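Side-chain contacts in SusD homolog (Bacteroides thetaiotaomicron VPI-5482, PDB 3FDH), which probably binds glycans at the outer-membrane surface for uptake, as a SusD/RagB-family lipoprotein: residues A[91-96]-A[110-115]; A[327-332]-A[368-373]. All coordinates share one frame; numbering follows the deposited sequence.

Interaction 1 of 2, residues A[91-96]-A[110-115]; sequences IIIDQC and GMAEVM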
loop_
_atom_site.group_PDB
_atom_site.type_symbol
_atom_site.label_atom_id
_atom_site.label_comp_id
_atom_site.label_asym_id
_atom_site.label_seq_id
_atom_site.Cartn_x
_atom_site.Cartn_y
_atom_site.Cartn_z
ATOM N N ILE A 91 -23.036 6.447 3.352
ATOM C CA ILE A 91 -24.042 7.532 3.296
ATOM C C ILE A 91 -24.328 7.817 1.821
ATOM O O ILE A 91 -25.475 7.973 1.414
ATOM C CB ILE A 91 -23.592 8.797 4.052
ATOM C CG1 ILE A 91 -23.675 8.554 5.569
ATOM C CG2 ILE A 91 -24.457 9.984 3.681
ATOM C CD1 ILE A 91 -22.957 9.599 6.426
ATOM N N ILE A 92 -23.280 7.818 1.008
ATOM C CA ILE A 92 -23.444 8.065 -0.421
ATOM C C ILE A 92 -24.319 6.964 -1.021
ATOM O O ILE A 92 -25.243 7.202 -1.807
ATOM C CB ILE A 92 -22.098 8.041 -1.166
ATOM C CG1 ILE A 92 -21.206 9.235 -0.745
ATOM C CG2 ILE A 92 -22.357 8.051 -2.661
ATOM C CD1 ILE A 92 -19.748 9.211 -1.321
ATOM N N ILE A 93 -24.025 5.746 -0.601
ATOM C CA ILE A 93 -24.679 4.569 -1.175
ATOM C C ILE A 93 -26.153 4.647 -0.882
ATOM O O ILE A 93 -26.992 4.375 -1.737
ATOM C CB ILE A 93 -24.072 3.248 -0.669
ATOM C CG1 ILE A 93 -22.605 3.140 -1.125
ATOM C CG2 ILE A 93 -24.942 2.089 -1.146
ATOM C CD1 ILE A 93 -21.842 1.979 -0.565
ATOM N N ASP A 94 -26.460 5.077 0.327
ATOM C CA ASP A 94 -27.857 5.245 0.731
ATOM C C ASP A 94 -28.502 6.421 0.021
ATOM O O ASP A 94 -29.611 6.323 -0.486
ATOM C CB ASP A 94 -28.022 5.422 2.235
ATOM C CG ASP A 94 -27.838 4.118 3.001
ATOM O OD1 ASP A 94 -27.734 3.039 2.365
ATOM O OD2 ASP A 94 -27.806 4.188 4.247
ATOM N N GLN A 95 -27.790 7.533 -0.021
ATOM C CA GLN A 95 -28.346 8.733 -0.675
ATOM C C GLN A 95 -28.615 8.489 -2.151
ATOM O O GLN A 95 -29.528 9.078 -2.721
ATOM C CB GLN A 95 -27.445 9.952 -0.504
ATOM C CG GLN A 95 -27.478 10.495 0.907
ATOM C CD GLN A 95 -26.682 11.779 1.093
ATOM O OE1 GLN A 95 -26.167 12.369 0.145
ATOM N NE2 GLN A 95 -26.568 12.198 2.323
ATOM N N CYS A 96 -27.869 7.551 -2.736
ATOM C CA CYS A 96 -27.948 7.303 -4.184
ATOM C C CYS A 96 -28.950 6.232 -4.530
ATOM O O CYS A 96 -29.206 5.948 -5.707
ATOM C CB CYS A 96 -26.593 6.948 -4.767
ATOM S SG CYS A 96 -25.523 8.340 -4.863
ATOM N N GLY A 110 -21.561 3.689 -7.515
ATOM C CA GLY A 110 -20.600 2.644 -7.787
ATOM C C GLY A 110 -19.222 3.047 -7.317
ATOM O O GLY A 110 -18.468 2.252 -6.757
HETATM N N MSE A 111 -18.888 4.301 -7.545
HETATM C CA MSE A 111 -17.568 4.776 -7.112
HETATM C C MSE A 111 -17.462 4.640 -5.586
HETATM O O MSE A 111 -16.415 4.242 -5.036
HETATM C CB MSE A 111 -17.340 6.231 -7.527
HETATM C CG MSE A 111 -17.394 6.459 -9.022
HETATM SE SE MSE A 111 -17.333 8.331 -9.493
HETATM C CE MSE A 111 -17.426 8.164 -11.412
ATOM N N ALA A 112 -18.538 5.021 -4.920
ATOM C CA ALA A 112 -18.636 4.952 -3.455
ATOM C C ALA A 112 -18.557 3.513 -2.970
ATOM O O ALA A 112 -17.987 3.237 -1.916
ATOM C CB ALA A 112 -19.927 5.621 -2.947
ATOM N N GLU A 113 -19.096 2.598 -3.766
ATOM C CA GLU A 113 -19.104 1.166 -3.414
ATOM C C GLU A 113 -17.682 0.629 -3.476
ATOM O O GLU A 113 -17.247 -0.146 -2.621
ATOM C CB GLU A 113 -20.059 0.372 -4.318
ATOM C CG GLU A 113 -21.509 0.567 -3.873
ATOM C CD GLU A 113 -22.575 0.175 -4.896
ATOM O OE1 GLU A 113 -22.275 0.136 -6.101
ATOM O OE2 GLU A 113 -23.744 -0.038 -4.479
ATOM N N VAL A 114 -16.942 1.121 -4.448
ATOM C CA VAL A 114 -15.530 0.766 -4.581
ATOM C C VAL A 114 -14.737 1.323 -3.370
ATOM O O VAL A 114 -13.875 0.662 -2.788
ATOM C CB VAL A 114 -14.927 1.273 -5.923
ATOM C CG1 VAL A 114 -13.356 1.096 -5.941
ATOM C CG2 VAL A 114 -15.581 0.552 -7.110
HETATM N N MSE A 115 -15.053 2.540 -2.958
HETATM C CA MSE A 115 -14.309 3.106 -1.827
HETATM C C MSE A 115 -14.696 2.397 -0.555
HETATM O O MSE A 115 -13.893 2.292 0.371
HETATM C CB MSE A 115 -14.541 4.607 -1.653
HETATM C CG MSE A 115 -14.038 5.476 -2.784
HETATM SE SE MSE A 115 -12.137 5.592 -2.632
HETATM C CE MSE A 115 -11.545 4.302 -3.892
#

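Interaction 2 of 2, residues A[327-332]-A[368-373]; sequences TAPTLL and AENSIS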
loop_
_atom_site.group_PDB
_atom_site.type_symbol
_atom_site.label_atom_id
_atom_site.label_comp_id
_atom_site.label_asym_id
_atom_site.label_seq_id
_atom_site.Cartn_x
_atom_site.Cartn_y
_atom_site.Cartn_z
ATOM N N THR A 327 5.143 15.851 -4.684
ATOM C CA THR A 327 3.954 15.776 -5.510
ATOM C C THR A 327 3.761 14.437 -6.187
ATOM O O THR A 327 2.938 14.306 -7.071
ATOM C CB THR A 327 3.913 16.920 -6.533
ATOM O OG1 THR A 327 5.041 16.838 -7.398
ATOM C CG2 THR A 327 3.929 18.275 -5.823
ATOM N N ALA A 328 4.449 13.408 -5.722
ATOM C CA ALA A 328 4.223 12.087 -6.302
ATOM C C ALA A 328 2.795 11.644 -6.000
ATOM O O ALA A 328 2.299 11.846 -4.873
ATOM C CB ALA A 328 5.238 11.051 -5.741
ATOM N N PRO A 329 2.133 10.963 -6.958
ATOM C CA PRO A 329 0.772 10.521 -6.625
ATOM C C PRO A 329 0.710 9.404 -5.622
ATOM O O PRO A 329 1.639 8.641 -5.464
ATOM C CB PRO A 329 0.215 9.974 -7.949
ATOM C CG PRO A 329 1.448 9.735 -8.851
ATOM C CD PRO A 329 2.502 10.698 -8.364
ATOM N N THR A 330 -0.433 9.327 -4.970
ATOM C CA THR A 330 -0.735 8.225 -4.096
ATOM C C THR A 330 -1.429 7.193 -4.966
ATOM O O THR A 330 -2.468 7.452 -5.573
ATOM C CB THR A 330 -1.639 8.597 -2.908
ATOM O OG1 THR A 330 -0.938 9.482 -2.032
ATOM C CG2 THR A 330 -2.056 7.345 -2.158
ATOM N N LEU A 331 -0.817 6.021 -5.029
ATOM C CA LEU A 331 -1.332 4.916 -5.844
ATOM C C LEU A 331 -2.216 3.981 -4.971
ATOM O O LEU A 331 -1.732 3.210 -4.128
ATOM C CB LEU A 331 -0.172 4.178 -6.548
ATOM C CG LEU A 331 0.700 5.044 -7.458
ATOM C CD1 LEU A 331 1.797 4.185 -8.139
ATOM C CD2 LEU A 331 -0.148 5.799 -8.424
ATOM N N LEU A 332 -3.536 4.107 -5.156
ATOM C CA LEU A 332 -4.515 3.241 -4.474
ATOM C C LEU A 332 -4.330 1.843 -5.022
ATOM O O LEU A 332 -4.515 0.855 -4.313
ATOM C CB LEU A 332 -5.943 3.716 -4.594
ATOM C CG LEU A 332 -6.288 4.976 -3.793
ATOM C CD1 LEU A 332 -7.801 5.312 -3.907
ATOM C CD2 LEU A 332 -5.917 4.837 -2.325
ATOM N N ALA A 368 9.197 4.531 -9.992
ATOM C CA ALA A 368 10.281 4.884 -9.082
ATOM C C ALA A 368 11.005 6.109 -9.593
ATOM O O ALA A 368 11.294 7.052 -8.864
ATOM C CB ALA A 368 11.268 3.717 -8.956
ATOM N N GLU A 369 11.285 6.092 -10.891
ATOM C CA GLU A 369 11.960 7.192 -11.527
ATOM C C GLU A 369 11.094 8.445 -11.475
ATOM O O GLU A 369 11.596 9.544 -11.298
ATOM C CB GLU A 369 12.290 6.864 -12.976
ATOM C CG GLU A 369 12.920 8.029 -13.739
ATOM C CD GLU A 369 14.269 8.481 -13.156
ATOM O OE1 GLU A 369 15.186 7.647 -12.989
ATOM O OE2 GLU A 369 14.425 9.681 -12.889
ATOM N N ASN A 370 9.791 8.267 -11.623
ATOM C CA ASN A 370 8.884 9.407 -11.540
ATOM C C ASN A 370 9.064 10.081 -10.190
ATOM O O ASN A 370 9.245 11.295 -10.099
ATOM C CB ASN A 370 7.425 8.985 -11.723
ATOM C CG ASN A 370 6.483 10.175 -11.897
ATOM O OD1 ASN A 370 6.652 11.002 -12.801
ATOM N ND2 ASN A 370 5.487 10.264 -11.029
ATOM N N SER A 371 9.016 9.294 -9.123
ATOM C CA SER A 371 9.156 9.876 -7.804
ATOM C C SER A 371 10.522 10.419 -7.475
ATOM O O SER A 371 10.666 11.447 -6.797
ATOM C CB SER A 371 8.781 8.839 -6.751
ATOM O OG SER A 371 7.449 8.477 -6.985
ATOM N N ILE A 372 11.533 9.719 -7.967
ATOM C CA ILE A 372 12.918 10.120 -7.728
ATOM C C ILE A 372 13.139 11.491 -8.360
ATOM O O ILE A 372 13.682 12.366 -7.716
ATOM C CB ILE A 372 13.914 9.083 -8.243
ATOM C CG1 ILE A 372 13.786 7.841 -7.356
ATOM C CG2 ILE A 372 15.373 9.703 -8.266
ATOM C CD1 ILE A 372 14.537 6.635 -7.889
ATOM N N SER A 373 12.719 11.661 -9.613
ATOM C CA SER A 373 12.843 12.940 -10.333
ATOM C C SER A 373 12.094 14.089 -9.649
ATOM O O SER A 373 12.567 15.217 -9.596
ATOM C CB SER A 373 12.383 12.817 -11.783
ATOM O OG SER A 373 13.318 12.009 -12.467
#

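Interaction 1 of 2, residues A[91-96]-A[110-115]
The axes of 91-95 and 110-115 come within 8.8 Å of each other, with 152° between their N-to-C directions. Ile93 and Ala112 mark the closest backbone approach, their CA atoms 6.5 Å apart. This is an antiparallel helical hairpin: the end of helix 76-95 lies beside the early part of helix 106-127 in the helix-rich, TPR-related fold of the SusD family. The two segments meet by apolar packing, with no hydrogen bond between them. Ala112 sends its methyl into the seam toward two successive isoleucines. Ile92 comes nearest through its gamma methyl, CG2 lying 3.4 Å from Ala112 CB, tighter than an ordinary carbon-carbon contact, while its other branch reaches the same methyl with CD1 at 3.9 Å. The small alanine thus sits against both arms of one beta-branched side chain. Ile93 flanks the methyl with CG1, 4.1 Å from Ala112 CB, and then passes on to the next residue. With CG1 turned away from its own carbonyl carbon (chi1 -64°), its extended ethyl arm crosses the aliphatic stem of Glu113 at a slant, CD1 standing 3.6 Å from Glu113 CG. An alanine in place of Ile93 would lack that arm, and this would probably open a gap beside Ala112 and take away the apolar contact on Glu113 CG. Tyr164 of helix 154-171 also touches Ile93, and the backbone O of Ile93 is hydrogen-bonded to Arg109 NE, a second tie to helix 106-127. Beyond CG the Glu113 chain runs extended toward helix 154-171, where Ala168 touches it. Its carboxylate is held by Asn171, whose ND2 is hydrogen-bonded to OE1, while the other oxygen, OE2, lies 4.1 Å from Ile93 CG2.

Interaction 2 of 2, residues A[327-332]-A[368-373]
The methyl of Ala328 rests against the hydroxyl of Ser371, with Ala328 CB 3.6 Å from Ser371 OG. This is a van der Waals contact at the place where the two backbones come nearest, the Ala328 and Ser371 CA atoms being 5.6 Å apart. OG is set beside the backbone N of its own residue (chi1 -60°), a rotation that lets it make a weak hydrogen bond to the carbonyl O of Asn367, one turn back in the same helix. The hydroxyl therefore has a polar partner within its helix while its flank is covered by the alanine. Next along, Pro329 meets Asn370: the ring carbon CD lies 4.0 Å from Asn370 ND2. Swung to the far side of its CA-CB bond from the backbone N (chi1 -169°), the asparagine amide puts its nitrogen nearer the proline, whereas OD1 stays 6.1 Å from Pro329 CD. The contact packs a loop across the flank of a long helix: 327-329 leads into strand 330-331, which pairs antiparallel with strand 238-240 in this otherwise mainly helical SusD-family fold, and 368-373 belongs to helix 354-379. The touch is light, burying 98 Å² in all, and no hydrogen bond joins the two segments. Ala328 and Ser371 are buried, but Asn370 is exposed, so the proline end of the contact lies closer to solvent. Further along the helix Ile374 also touches Ala328, while Pro329 also packs on Ala239 of the partner strand. The loop is further tied down at its backbone, where Ala328 O is hydrogen-bonded to Asn249 ND2.

From the N terminus, interaction 1 comes first: it closes the 13-residue span between 91-96 and 110-115, bringing helix 106-127 back alongside helix 76-95. Interaction 2 opens only much later and closes a longer span of 35 residues, mostly helical, in which helix 335-348 and the first part of helix 354-379 return the chain to the loop before strand 330-331. The two follow one another in series, neither nested nor crossed, with centres about 28 Å apart. The last residues of 110-115 and 327-332 nevertheless meet: CE of Met115, a selenomethionine, packs 3.9 Å from Leu332 CD1, joining the helical hairpin to the strand region.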